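PDB 5Y1A: 35 kDa hemin binding protein from Porphyromonas gingivalis, which belongs to the cargo proteins of the type IX secretion system, is named for binding hemin, and joins a thioredoxin domain, probably redox-active, to beta-sandwich structure. Local coordinates for residues G32-N37 with P144-L149; K36-E41 with F110-M115; F74-H79 with H206-I211; L98-G103 with E116-N121; A249-P254 with S262-G267. All coordinates share one frame; numbering follows the deposited sequence.

Interaction 1. Residues G32-N37 with P144-L149; sequences GSFKKN and PAEVNL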
# COMPACT_ATOMS: atom_id res chain seq x y z
N GLY A 32 -7.79 -3.18 25.68
CA GLY A 32 -9.00 -3.00 24.89
C GLY A 32 -9.79 -4.20 24.40
O GLY A 32 -9.42 -5.37 24.64
N SER A 33 -10.89 -3.89 23.71
CA SER A 33 -11.86 -4.88 23.21
C SER A 33 -11.32 -5.67 22.03
O SER A 33 -11.87 -6.73 21.71
CB SER A 33 -13.13 -4.19 22.72
OG SER A 33 -13.72 -3.38 23.71
N PHE A 34 -10.30 -5.14 21.35
CA PHE A 34 -9.94 -5.65 20.03
C PHE A 34 -8.58 -6.38 19.99
O PHE A 34 -7.78 -6.26 20.90
CB PHE A 34 -10.02 -4.50 18.99
CG PHE A 34 -11.34 -3.79 18.99
CD1 PHE A 34 -12.47 -4.41 18.47
CD2 PHE A 34 -11.46 -2.53 19.53
CE1 PHE A 34 -13.71 -3.78 18.49
CE2 PHE A 34 -12.69 -1.89 19.55
CZ PHE A 34 -13.82 -2.52 19.02
N LYS A 35 -8.34 -7.12 18.90
CA LYS A 35 -7.13 -7.92 18.74
C LYS A 35 -6.01 -7.10 18.10
O LYS A 35 -6.15 -6.67 16.96
CB LYS A 35 -7.45 -9.13 17.86
CG LYS A 35 -6.24 -9.98 17.46
CD LYS A 35 -6.65 -11.13 16.53
CE LYS A 35 -6.87 -10.64 15.09
NZ LYS A 35 -7.27 -11.77 14.19
N LYS A 36 -4.90 -6.93 18.82
CA LYS A 36 -3.78 -6.08 18.37
C LYS A 36 -2.97 -6.66 17.21
O LYS A 36 -2.52 -7.81 17.26
CB LYS A 36 -2.87 -5.76 19.58
CG LYS A 36 -1.62 -4.93 19.32
CD LYS A 36 -1.96 -3.47 19.12
CE LYS A 36 -0.73 -2.55 18.98
NZ LYS A 36 -0.20 -2.05 20.28
N ASN A 37 -2.80 -5.84 16.17
CA ASN A 37 -1.81 -6.09 15.11
C ASN A 37 -0.74 -5.02 15.24
O ASN A 37 -1.04 -3.91 15.65
CB ASN A 37 -2.45 -5.98 13.72
CG ASN A 37 -3.53 -7.02 13.51
OD1 ASN A 37 -3.38 -8.16 13.92
ND2 ASN A 37 -4.63 -6.62 12.89
N PRO A 144 -7.56 -0.83 21.82
CA PRO A 144 -8.83 -0.10 21.92
C PRO A 144 -9.41 0.40 20.59
O PRO A 144 -10.29 1.24 20.59
CB PRO A 144 -8.46 1.08 22.82
CG PRO A 144 -7.07 1.39 22.41
CD PRO A 144 -6.41 0.05 22.16
N ALA A 145 -8.89 -0.10 19.46
CA ALA A 145 -9.47 0.19 18.14
C ALA A 145 -9.27 -1.01 17.24
O ALA A 145 -8.44 -1.89 17.53
CB ALA A 145 -8.83 1.45 17.53
N GLU A 146 -10.05 -1.05 16.16
CA GLU A 146 -9.91 -2.08 15.15
C GLU A 146 -10.20 -1.43 13.81
O GLU A 146 -11.00 -0.48 13.73
CB GLU A 146 -10.89 -3.23 15.44
CG GLU A 146 -11.12 -4.24 14.34
CD GLU A 146 -12.26 -5.16 14.69
OE1 GLU A 146 -13.41 -4.90 14.24
OE2 GLU A 146 -12.00 -6.14 15.43
N VAL A 147 -9.53 -1.92 12.78
CA VAL A 147 -9.82 -1.46 11.42
C VAL A 147 -9.79 -2.64 10.46
O VAL A 147 -8.84 -3.44 10.46
CB VAL A 147 -8.92 -0.27 10.96
CG1 VAL A 147 -7.45 -0.61 11.07
CG2 VAL A 147 -9.30 0.18 9.54
N ASN A 148 -10.87 -2.72 9.70
CA ASN A 148 -11.12 -3.79 8.73
C ASN A 148 -11.10 -3.18 7.34
O ASN A 148 -11.54 -2.04 7.15
CB ASN A 148 -12.48 -4.42 9.01
CG ASN A 148 -12.57 -5.02 10.41
OD1 ASN A 148 -11.80 -5.93 10.76
ND2 ASN A 148 -13.46 -4.49 11.23
N LEU A 149 -10.62 -3.96 6.37
CA LEU A 149 -10.45 -3.47 5.01
C LEU A 149 -11.23 -4.31 4.02
O LEU A 149 -11.20 -5.56 4.08
CB LEU A 149 -8.96 -3.54 4.63
CG LEU A 149 -7.97 -2.51 5.16
CD1 LEU A 149 -7.81 -2.57 6.70
CD2 LEU A 149 -6.65 -2.76 4.47
O HOH W 1 -9.87 -7.07 16.37
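Gly32 and Pro144 bring the two backbones closest, their CA atoms 4.2 Å apart; from there the chain of 32-37 crosses the start of strand 145-149, and no direct hydrogen bond joins them. Phe34 carries most of the contact. With CG anti to its carbonyl carbon (chi1 -53°), the ring is brought against the first residues of the strand: CB meets Ala145 O at 3.4 Å, the rim is turned to the backbone of Pro144, and CB of Glu146 sits over one face, 4.0 Å from the ring centroid, in a CH-pi contact. Ser33 CB lies over the centre of a face of the same ring. Strand 34-44 belongs to the thioredoxin sheet, whereas 145-153 opens a sheet of the beta-sandwich part, so Phe34, a broad apolar plate, fills the angle where the chain passes from one to the other. The extended Glu146 combines aliphatic and polar duties. Its OE2 has a very close water, a doubtfully short bond, and that water accepts one from Lys35 N at 3.0 Å, while Asn148 ND2 reaches OE1 at 3.0 Å from above the carboxylate plane, tying the acid to its own strand.

Interaction 2. Residues K36-E41 with F110-M115; sequences KNVVLE and FSVCRM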
# COMPACT_ATOMS: atom_id res chain seq x y z
N LYS A 36 -4.90 -6.93 18.82
CA LYS A 36 -3.78 -6.08 18.37
C LYS A 36 -2.97 -6.66 17.21
O LYS A 36 -2.52 -7.81 17.26
CB LYS A 36 -2.87 -5.76 19.58
CG LYS A 36 -1.62 -4.93 19.32
CD LYS A 36 -1.96 -3.47 19.12
CE LYS A 36 -0.73 -2.55 18.98
NZ LYS A 36 -0.20 -2.05 20.28
N ASN A 37 -2.80 -5.84 16.17
CA ASN A 37 -1.81 -6.09 15.11
C ASN A 37 -0.74 -5.02 15.24
O ASN A 37 -1.04 -3.91 15.65
CB ASN A 37 -2.45 -5.98 13.72
CG ASN A 37 -3.53 -7.02 13.51
OD1 ASN A 37 -3.38 -8.16 13.92
ND2 ASN A 37 -4.63 -6.62 12.89
N VAL A 38 0.48 -5.38 14.87
CA VAL A 38 1.65 -4.53 15.04
C VAL A 38 2.09 -4.04 13.68
O VAL A 38 2.20 -4.83 12.75
CB VAL A 38 2.79 -5.29 15.75
CG1 VAL A 38 4.16 -4.55 15.53
CG2 VAL A 38 2.52 -5.38 17.23
N VAL A 39 2.33 -2.74 13.57
CA VAL A 39 2.93 -2.13 12.37
C VAL A 39 4.40 -1.82 12.64
O VAL A 39 4.74 -1.29 13.69
CB VAL A 39 2.16 -0.81 12.00
CG1 VAL A 39 2.88 -0.03 10.89
CG2 VAL A 39 0.72 -1.12 11.62
N LEU A 40 5.27 -2.18 11.70
CA LEU A 40 6.68 -1.79 11.76
C LEU A 40 6.89 -0.82 10.61
O LEU A 40 6.40 -1.08 9.51
CB LEU A 40 7.60 -3.01 11.59
CG LEU A 40 7.36 -4.19 12.55
CD1 LEU A 40 8.42 -5.27 12.32
CD2 LEU A 40 7.37 -3.71 14.01
N GLU A 41 7.52 0.33 10.89
CA GLU A 41 7.98 1.24 9.83
C GLU A 41 9.49 1.20 9.82
O GLU A 41 10.13 1.55 10.81
CB GLU A 41 7.41 2.67 10.04
CG GLU A 41 5.88 2.67 9.81
CD GLU A 41 5.21 3.94 10.26
OE1 GLU A 41 5.33 4.25 11.46
OE2 GLU A 41 4.58 4.63 9.42
N PHE A 110 14.15 1.31 12.63
CA PHE A 110 12.72 1.03 12.55
C PHE A 110 11.99 1.49 13.78
O PHE A 110 12.59 1.69 14.84
CB PHE A 110 12.40 -0.45 12.23
CG PHE A 110 12.37 -1.41 13.44
CD1 PHE A 110 11.37 -2.40 13.50
CD2 PHE A 110 13.33 -1.37 14.45
CE1 PHE A 110 11.32 -3.33 14.55
CE2 PHE A 110 13.28 -2.31 15.53
CZ PHE A 110 12.29 -3.29 15.55
N SER A 111 10.68 1.65 13.61
CA SER A 111 9.77 2.04 14.67
C SER A 111 8.68 0.97 14.83
O SER A 111 8.09 0.52 13.82
CB SER A 111 9.12 3.37 14.30
OG SER A 111 8.08 3.68 15.20
N VAL A 112 8.41 0.60 16.09
CA VAL A 112 7.33 -0.33 16.42
C VAL A 112 6.09 0.46 16.84
O VAL A 112 6.07 1.07 17.91
CB VAL A 112 7.74 -1.33 17.55
CG1 VAL A 112 6.60 -2.33 17.78
CG2 VAL A 112 9.00 -2.10 17.13
N CYS A 113 5.08 0.47 15.96
CA CYS A 113 3.82 1.17 16.21
C CYS A 113 4.02 2.63 16.64
O CYS A 113 3.23 3.13 17.43
CB CYS A 113 2.99 0.45 17.28
SG CYS A 113 2.54 -1.26 16.86
N ARG A 114 5.08 3.29 16.14
CA ARG A 114 5.43 4.67 16.54
C ARG A 114 5.40 4.87 18.05
O ARG A 114 5.00 5.94 18.55
CB ARG A 114 4.47 5.68 15.87
CG ARG A 114 4.47 5.54 14.31
CD ARG A 114 3.45 6.48 13.69
NE ARG A 114 3.46 6.32 12.23
CZ ARG A 114 2.71 7.02 11.38
NH1 ARG A 114 1.84 7.94 11.83
NH2 ARG A 114 2.82 6.78 10.08
N MET A 115 5.82 3.85 18.79
CA MET A 115 5.70 3.90 20.24
C MET A 115 6.87 4.65 20.88
O MET A 115 6.80 5.07 22.05
CB MET A 115 5.51 2.49 20.82
CG MET A 115 6.71 1.60 20.84
SD MET A 115 6.25 -0.18 21.06
CE MET A 115 4.56 -0.07 21.50
O HOH W 2 5.69 2.22 13.37
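Strands 38-41 and 110-112 run antiparallel at 163°, with Leu40 and Val112 as a non-hydrogen-bonded pair and Glu41 and Ser111 as a hydrogen-bonded one, closed by Glu41 N to Ser111 O (3.0 Å) and Ser111 N to Glu41 O (2.9 Å). Beyond Val112 the chain turns through Cys113 and Arg114, both with positive phi, yet Cys113 N still reaches Val39 O at 2.9 Å. The Cys113 sulfur lies against Val38 and accepts a weak bond from Val39 N, a place suited to a small, polarisable group. Arg114, its CG anti to the carbonyl carbon (chi1 -56°) and its chain extended from CG to NE, carries the guanidinium to Glu41 and holds it side-on: NE to OE1 and NH2 to OE2, both 2.9 Å, each oxygen using its syn lone pair. The carboxylate and guanidinium are only 15° from coplanar, and both bonds are nearly straight. Such a pairing probably suits a buried site, since each charge is met by its opposite. A water bonded to Glu41 OE1, Ser111 O and Arg114 N links the acid to the turn backbone, and Tyr183 OH is a further partner of OE2. On the other face of the sheet, Leu40 CD2 lies beside Val112 CG2 (3.9 Å) and Phe110 CE1 (4.0 Å), apolar side chains that point the same way. Phe110 and Val112 are covered by helix 127-138, which also packs on Val38; Val39, Glu41 and Arg114 face Ile263 of strand 263-270 instead, and strand 73-79 runs parallel to 34-44 along its other edge.

Interaction 3. Residues F74-H79 with H206-I211; sequences FQTFVH and HTVLMI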
# COMPACT_ATOMS: atom_id res chain seq x y z
N PHE A 74 2.66 -6.33 10.49
CA PHE A 74 2.57 -5.75 9.15
C PHE A 74 3.78 -4.84 8.96
O PHE A 74 3.81 -3.75 9.51
CB PHE A 74 1.29 -4.92 8.99
CG PHE A 74 0.02 -5.67 9.31
CD1 PHE A 74 -0.14 -7.01 8.94
CD2 PHE A 74 -1.03 -5.03 9.98
CE1 PHE A 74 -1.33 -7.70 9.27
CE2 PHE A 74 -2.21 -5.70 10.28
CZ PHE A 74 -2.37 -7.03 9.91
N GLN A 75 4.78 -5.31 8.19
CA GLN A 75 5.97 -4.51 7.92
C GLN A 75 5.74 -3.47 6.83
O GLN A 75 4.94 -3.67 5.91
CB GLN A 75 7.13 -5.40 7.44
CG GLN A 75 7.54 -6.54 8.33
CD GLN A 75 8.58 -7.40 7.61
OE1 GLN A 75 9.72 -6.98 7.43
NE2 GLN A 75 8.19 -8.60 7.19
N THR A 76 6.43 -2.34 6.96
CA THR A 76 6.48 -1.35 5.89
C THR A 76 7.90 -0.80 5.80
O THR A 76 8.57 -0.67 6.83
CB THR A 76 5.52 -0.17 6.13
OG1 THR A 76 5.95 0.57 7.27
CG2 THR A 76 4.10 -0.64 6.35
N PHE A 77 8.38 -0.56 4.57
CA PHE A 77 9.72 -0.00 4.35
C PHE A 77 9.52 1.34 3.68
O PHE A 77 8.86 1.43 2.64
CB PHE A 77 10.57 -0.92 3.47
CG PHE A 77 11.03 -2.16 4.19
CD1 PHE A 77 12.35 -2.27 4.66
CD2 PHE A 77 10.13 -3.22 4.43
CE1 PHE A 77 12.77 -3.41 5.38
CE2 PHE A 77 10.54 -4.37 5.12
CZ PHE A 77 11.86 -4.47 5.61
N VAL A 78 10.13 2.38 4.28
CA VAL A 78 9.96 3.76 3.83
C VAL A 78 11.33 4.22 3.33
O VAL A 78 12.30 4.22 4.09
CB VAL A 78 9.54 4.68 5.01
CG1 VAL A 78 9.46 6.13 4.54
CG2 VAL A 78 8.18 4.23 5.61
N HIS A 79 11.39 4.56 2.05
CA HIS A 79 12.66 4.93 1.42
C HIS A 79 12.94 6.42 1.50
O HIS A 79 12.01 7.21 1.44
CB HIS A 79 12.64 4.48 -0.03
CG HIS A 79 12.97 3.03 -0.21
ND1 HIS A 79 14.17 2.60 -0.71
CD2 HIS A 79 12.27 1.91 0.10
CE1 HIS A 79 14.20 1.28 -0.72
NE2 HIS A 79 13.06 0.84 -0.23
N HIS A 206 7.29 -5.32 1.00
CA HIS A 206 6.47 -4.51 1.92
C HIS A 206 6.83 -3.02 1.80
O HIS A 206 6.91 -2.31 2.80
CB HIS A 206 6.67 -5.00 3.38
CG HIS A 206 6.67 -6.49 3.53
ND1 HIS A 206 5.57 -7.26 3.23
CD2 HIS A 206 7.64 -7.35 3.94
CE1 HIS A 206 5.86 -8.54 3.44
NE2 HIS A 206 7.12 -8.62 3.86
N THR A 207 7.02 -2.54 0.57
CA THR A 207 7.62 -1.22 0.35
C THR A 207 6.54 -0.17 0.07
O THR A 207 5.69 -0.35 -0.80
CB THR A 207 8.65 -1.34 -0.77
OG1 THR A 207 9.69 -2.23 -0.32
CG2 THR A 207 9.27 0.02 -1.15
N VAL A 208 6.55 0.92 0.84
CA VAL A 208 5.52 1.94 0.68
C VAL A 208 5.70 2.71 -0.63
O VAL A 208 6.74 3.32 -0.84
CB VAL A 208 5.53 2.94 1.84
CG1 VAL A 208 4.44 3.98 1.61
CG2 VAL A 208 5.32 2.21 3.17
N LEU A 209 4.70 2.67 -1.51
CA LEU A 209 4.74 3.50 -2.72
C LEU A 209 3.68 4.57 -2.79
O LEU A 209 3.82 5.54 -3.59
CB LEU A 209 4.65 2.65 -4.01
CG LEU A 209 5.79 1.63 -4.14
CD1 LEU A 209 5.61 0.92 -5.50
CD2 LEU A 209 7.20 2.25 -4.00
N MET A 210 2.60 4.37 -2.01
CA MET A 210 1.53 5.36 -1.93
C MET A 210 1.03 5.54 -0.50
O MET A 210 0.99 4.58 0.28
CB MET A 210 0.32 5.00 -2.83
CG MET A 210 0.66 4.68 -4.29
SD MET A 210 -0.83 4.21 -5.29
CE MET A 210 -1.73 5.74 -5.29
N ILE A 211 0.62 6.76 -0.19
CA ILE A 211 -0.05 7.09 1.07
C ILE A 211 -1.39 7.71 0.65
O ILE A 211 -1.42 8.72 -0.07
CB ILE A 211 0.77 8.09 1.97
CG1 ILE A 211 2.22 7.56 2.21
CG2 ILE A 211 0.04 8.33 3.30
CD1 ILE A 211 3.29 7.99 1.18
O HOH W 3 8.83 -10.61 4.40
O HOH W 4 9.24 3.30 0.56
O HOH W 5 12.26 -1.46 0.64
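Gln75 and His206 meet because each turns CG anti to its carbonyl carbon (chi1 -56° in Gln75): the glutamine then runs extended to bring NE2 within 3.5 Å of His206 CD2, the amide tilted 45° from the imidazole. A water 2.7 Å from His206 NE2 is only weakly bonded by Gln75 NE2. The setting is a junction between two sheets. Strand 73-79 belongs to the thioredoxin sheet and strand 207-220 to a sheet of the beta-sandwich, and they cross at 67°; a single bridge, Phe77 with Thr207, is formed, as expected for strands that cross so steeply. Two bonds make it: Phe77 N to His206 O (2.9 Å) and Val208 N to Phe77 O (3.0 Å). His206, with positive phi, forms with Thr207 a G1 bulge opposite Lys186, and its carbonyl also meets the edge of the Phe77 ring and Thr76 CA. Val208 supplies the apolar side: CG2 rests on Thr76 CB at 3.8 Å and, more loosely, on Val78 CG2. Beta-branched residues suit this spot, since their compact methyls fill the angle between crossing strands while favouring extended backbone. Val208 also packs on Leu94 of helix 89-102 and on Tyr183. Another water bonds Phe77 O, His79 N and Val208 O, bridging the backbones beyond the last direct bond. His79 ND1 is hydrogen-bonded to Asp82 OD2, while its NE2 lies 2.6 Å from a water in the ring plane, and that water is 2.8 Å from Thr207 OG1.

Interaction 4. Residues L98-G103 with E116-N121; sequences LDQTLG and EKKGEN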
# COMPACT_ATOMS: atom_id res chain seq x y z
N LEU A 98 7.85 11.38 9.52
CA LEU A 98 8.24 10.36 10.50
C LEU A 98 9.52 10.80 11.21
O LEU A 98 9.67 10.58 12.41
CB LEU A 98 8.44 9.00 9.81
CG LEU A 98 7.11 8.30 9.43
CD1 LEU A 98 7.34 7.14 8.48
CD2 LEU A 98 6.37 7.83 10.70
N ASP A 99 10.44 11.39 10.45
CA ASP A 99 11.66 11.95 11.04
C ASP A 99 11.35 13.07 12.07
O ASP A 99 11.85 13.06 13.20
CB ASP A 99 12.58 12.47 9.93
CG ASP A 99 13.97 12.88 10.43
OD1 ASP A 99 14.45 12.39 11.50
OD2 ASP A 99 14.59 13.72 9.72
N GLN A 100 10.49 14.01 11.70
CA GLN A 100 10.04 15.04 12.63
C GLN A 100 9.47 14.43 13.93
O GLN A 100 9.75 14.92 15.03
CB GLN A 100 9.02 15.96 11.96
CG GLN A 100 8.61 17.16 12.85
CD GLN A 100 9.80 18.00 13.32
OE1 GLN A 100 10.68 18.36 12.52
NE2 GLN A 100 9.83 18.33 14.62
N THR A 101 8.73 13.35 13.80
CA THR A 101 8.09 12.71 14.93
C THR A 101 9.01 11.86 15.79
O THR A 101 8.99 11.93 17.04
CB THR A 101 6.88 11.86 14.40
OG1 THR A 101 5.96 12.77 13.79
CG2 THR A 101 6.17 11.09 15.54
N LEU A 102 9.86 11.07 15.13
CA LEU A 102 10.62 10.03 15.82
C LEU A 102 12.11 10.31 15.99
O LEU A 102 12.76 9.78 16.93
CB LEU A 102 10.43 8.69 15.08
CG LEU A 102 9.00 8.18 14.92
CD1 LEU A 102 9.02 7.06 13.88
CD2 LEU A 102 8.51 7.64 16.27
N GLY A 103 12.67 11.14 15.10
CA GLY A 103 14.09 11.46 15.14
C GLY A 103 14.89 10.26 14.62
O GLY A 103 15.46 9.50 15.40
N GLU A 116 7.94 4.83 20.11
CA GLU A 116 9.14 5.54 20.61
C GLU A 116 8.93 7.04 20.72
O GLU A 116 8.41 7.67 19.79
CB GLU A 116 10.35 5.23 19.73
CG GLU A 116 10.64 3.71 19.53
CD GLU A 116 9.79 3.07 18.39
OE1 GLU A 116 9.00 3.79 17.74
OE2 GLU A 116 9.93 1.84 18.14
N LYS A 117 9.40 7.63 21.83
CA LYS A 117 9.50 9.10 21.92
C LYS A 117 10.66 9.56 21.06
O LYS A 117 11.59 8.80 20.83
CB LYS A 117 9.71 9.56 23.38
CG LYS A 117 8.58 9.13 24.28
CD LYS A 117 8.21 10.18 25.32
CE LYS A 117 7.00 9.71 26.11
NZ LYS A 117 6.12 8.77 25.33
N LYS A 118 10.62 10.79 20.58
CA LYS A 118 11.67 11.33 19.72
C LYS A 118 13.00 11.18 20.42
O LYS A 118 13.13 11.57 21.58
CB LYS A 118 11.43 12.80 19.40
CG LYS A 118 12.33 13.28 18.28
CD LYS A 118 11.83 14.59 17.70
CE LYS A 118 12.62 14.95 16.46
NZ LYS A 118 12.07 16.16 15.80
N GLY A 119 13.97 10.60 19.73
CA GLY A 119 15.33 10.50 20.26
C GLY A 119 15.59 9.18 20.96
O GLY A 119 16.70 8.93 21.42
N GLU A 120 14.55 8.34 21.04
CA GLU A 120 14.64 7.02 21.65
C GLU A 120 15.36 6.07 20.71
O GLU A 120 15.87 6.47 19.64
CB GLU A 120 13.23 6.50 22.01
CG GLU A 120 13.18 5.21 22.85
CD GLU A 120 11.77 4.79 23.25
OE1 GLU A 120 10.92 5.67 23.55
OE2 GLU A 120 11.50 3.57 23.30
N ASN A 121 15.40 4.81 21.11
CA ASN A 121 16.16 3.78 20.42
C ASN A 121 15.38 3.32 19.19
O ASN A 121 14.25 2.83 19.36
CB ASN A 121 16.37 2.62 21.42
CG ASN A 121 17.21 1.47 20.85
OD1 ASN A 121 16.78 0.76 19.95
ND2 ASN A 121 18.38 1.27 21.43
O HOH W 6 15.39 8.54 17.88
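Lys118 stretches along the last turn of helix 98-102, touching one carbonyl after another. Its CB lies 3.5 Å from Thr101 O; CG, set anti to the backbone N (chi1 -168°), rests against the Leu102 carbonyl; CD and CE pass over Gln100 O, CE at 3.2 Å; and NZ ends in a hydrogen bond to that same oxygen at 2.7 Å. Lysine fits because its methylenes can lie along the helix end while the ammonium probably gains from the partial negative charge of the terminal carbonyls. The backbone helps: Gly119 N bonds Leu102 O at 3.2 Å, coming from above the carbonyl plane, and Lys118 CA makes a CA-H...O contact to it. Residues 117-120 form a type II turn, whose third position suits glycine, here Gly119 with positive phi. Gly103, also with positive phi, leads the chain out of the helix and leaves room for Lys118 CG. Leu102 CD2 touches Glu116 O at 3.5 Å, while the Glu116 carboxylate turns to Ser111 OG and Val112 N. The contact thus sets the end of helix 89-102, whose Leu98 and Leu102 pack on Phe43 of strand 34-44, beside the loop between strand 109-112 and helix 127-138.

Interaction 5. Residues A249-P254 with S262-G267; sequences AFVHHP and SIINAG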
# COMPACT_ATOMS: atom_id res chain seq x y z
N ALA A 249 -3.91 -0.32 6.50
CA ALA A 249 -4.49 0.87 7.12
C ALA A 249 -4.28 0.78 8.61
O ALA A 249 -4.36 -0.32 9.20
CB ALA A 249 -5.98 0.97 6.82
N PHE A 250 -4.03 1.94 9.23
CA PHE A 250 -3.93 1.94 10.68
C PHE A 250 -4.51 3.19 11.33
O PHE A 250 -4.44 4.30 10.76
CB PHE A 250 -2.49 1.65 11.15
CG PHE A 250 -1.43 2.51 10.52
CD1 PHE A 250 -1.05 3.72 11.12
CD2 PHE A 250 -0.78 2.08 9.37
CE1 PHE A 250 -0.01 4.51 10.55
CE2 PHE A 250 0.27 2.85 8.77
CZ PHE A 250 0.64 4.07 9.38
N VAL A 251 -5.11 2.99 12.51
CA VAL A 251 -5.62 4.06 13.37
C VAL A 251 -4.51 4.47 14.35
O VAL A 251 -3.84 3.62 14.95
CB VAL A 251 -6.87 3.57 14.16
CG1 VAL A 251 -7.42 4.69 15.03
CG2 VAL A 251 -7.97 3.05 13.20
N HIS A 252 -4.29 5.78 14.48
CA HIS A 252 -3.16 6.24 15.27
C HIS A 252 -3.43 7.60 15.88
O HIS A 252 -4.28 8.36 15.39
CB HIS A 252 -1.88 6.27 14.40
CG HIS A 252 -1.97 7.15 13.18
ND1 HIS A 252 -1.56 8.46 13.18
CD2 HIS A 252 -2.36 6.88 11.91
CE1 HIS A 252 -1.70 8.98 11.97
NE2 HIS A 252 -2.20 8.04 11.17
N HIS A 253 -2.69 7.90 16.95
CA HIS A 253 -2.66 9.23 17.52
C HIS A 253 -1.91 10.19 16.58
O HIS A 253 -1.10 9.77 15.75
CB HIS A 253 -2.03 9.18 18.91
CG HIS A 253 -2.85 8.40 19.91
ND1 HIS A 253 -4.01 8.88 20.46
CD2 HIS A 253 -2.68 7.15 20.42
CE1 HIS A 253 -4.52 7.98 21.29
NE2 HIS A 253 -3.73 6.92 21.27
N PRO A 254 -2.19 11.49 16.70
CA PRO A 254 -1.53 12.46 15.81
C PRO A 254 -0.01 12.42 15.90
O PRO A 254 0.54 12.32 17.00
CB PRO A 254 -2.08 13.81 16.30
CG PRO A 254 -3.40 13.46 16.98
CD PRO A 254 -3.15 12.13 17.62
N SER A 262 1.38 7.12 18.95
CA SER A 262 1.45 5.68 18.63
C SER A 262 0.36 5.22 17.68
O SER A 262 -0.72 5.84 17.57
CB SER A 262 1.43 4.82 19.92
OG SER A 262 0.18 4.95 20.60
N ILE A 263 0.65 4.13 16.98
CA ILE A 263 -0.33 3.43 16.17
C ILE A 263 -1.12 2.52 17.12
O ILE A 263 -0.54 1.74 17.89
CB ILE A 263 0.36 2.63 15.05
CG1 ILE A 263 1.23 3.58 14.19
CG2 ILE A 263 -0.70 1.88 14.22
CD1 ILE A 263 1.97 2.89 13.00
N ILE A 264 -2.44 2.65 17.05
CA ILE A 264 -3.34 2.01 17.98
C ILE A 264 -3.68 0.59 17.47
O ILE A 264 -3.60 -0.39 18.23
CB ILE A 264 -4.59 2.87 18.18
CG1 ILE A 264 -4.21 4.21 18.82
CG2 ILE A 264 -5.62 2.13 19.08
CD1 ILE A 264 -5.26 5.34 18.56
N ASN A 265 -4.12 0.50 16.21
CA ASN A 265 -4.28 -0.81 15.58
C ASN A 265 -4.24 -0.69 14.07
O ASN A 265 -4.24 0.42 13.52
CB ASN A 265 -5.58 -1.49 16.03
CG ASN A 265 -5.45 -3.01 16.13
OD1 ASN A 265 -4.46 -3.62 15.67
ND2 ASN A 265 -6.44 -3.62 16.74
N ALA A 266 -4.20 -1.83 13.39
CA ALA A 266 -3.99 -1.84 11.94
C ALA A 266 -4.74 -3.02 11.33
O ALA A 266 -5.06 -3.99 12.02
CB ALA A 266 -2.53 -2.01 11.65
N GLY A 267 -4.98 -2.93 10.02
CA GLY A 267 -5.53 -4.03 9.24
C GLY A 267 -4.83 -4.03 7.88
O GLY A 267 -4.32 -3.00 7.43
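Ala249 and Gly267 form a hydrogen-bonded antiparallel pair, Ala249 N to Gly267 O 2.9 Å and Gly267 N to Ala249 O 2.8 Å, and further backbone bonds from Val251 N to Asn265 O and from His253 N to Ser262 O continue the hairpin. Between them Ile264 and Asn265 both face Val251, a classic beta bulge: Val251 O accepts a short bond from Ile264 N (2.7 Å) and a weak one from Asn265 N. Apolar contacts flank this ladder. Phe250 CG stands between its backbone N and carbonyl carbon (chi1 52°), which swings the ring across to Ile263, whose CD1 sits over the face 3.9 Å from the centroid. Ile264 CD1 does the same for the His253 ring at 3.7 Å; a long, branched side chain can reach a ring and still pack at its root. Small Ala266 leaves room for Phe250 CB. Among polar side chains, His252 ND1 donates to His253 O (2.9 Å) while NE2 is bonded to Thr181 OG1. Next to the bulge, the Asn265 amide bonds Asn37 N and Lys35 O of the thioredoxin part and Ala145 O of strand 145-153, so its buried oxygen and nitrogen are both satisfied by main-chain atoms.

Overall arrangement
Strand 34-44 runs through interactions 1 and 2, whose centres lie about 14 Å apart, and pairs in parallel with strand 73-79 of interaction 3, so these three share the thioredoxin sheet. Interaction 4 lies at that domain's periphery, its centre about 24 Å from that of interaction 1. Strands 207-220 and 245-252/263-270 of interactions 3 and 5 belong to one sandwich sheet. Along the chain interactions 1 and 2 start from the same stretch; interaction 3 crosses both; interaction 4 crosses 2 and is nested inside 1 and 3; interaction 5 comes last. Its centre lies about 9 Å from those of 1 and 2, and it touches both, so thioredoxin and sandwich parts form one continuous packed body.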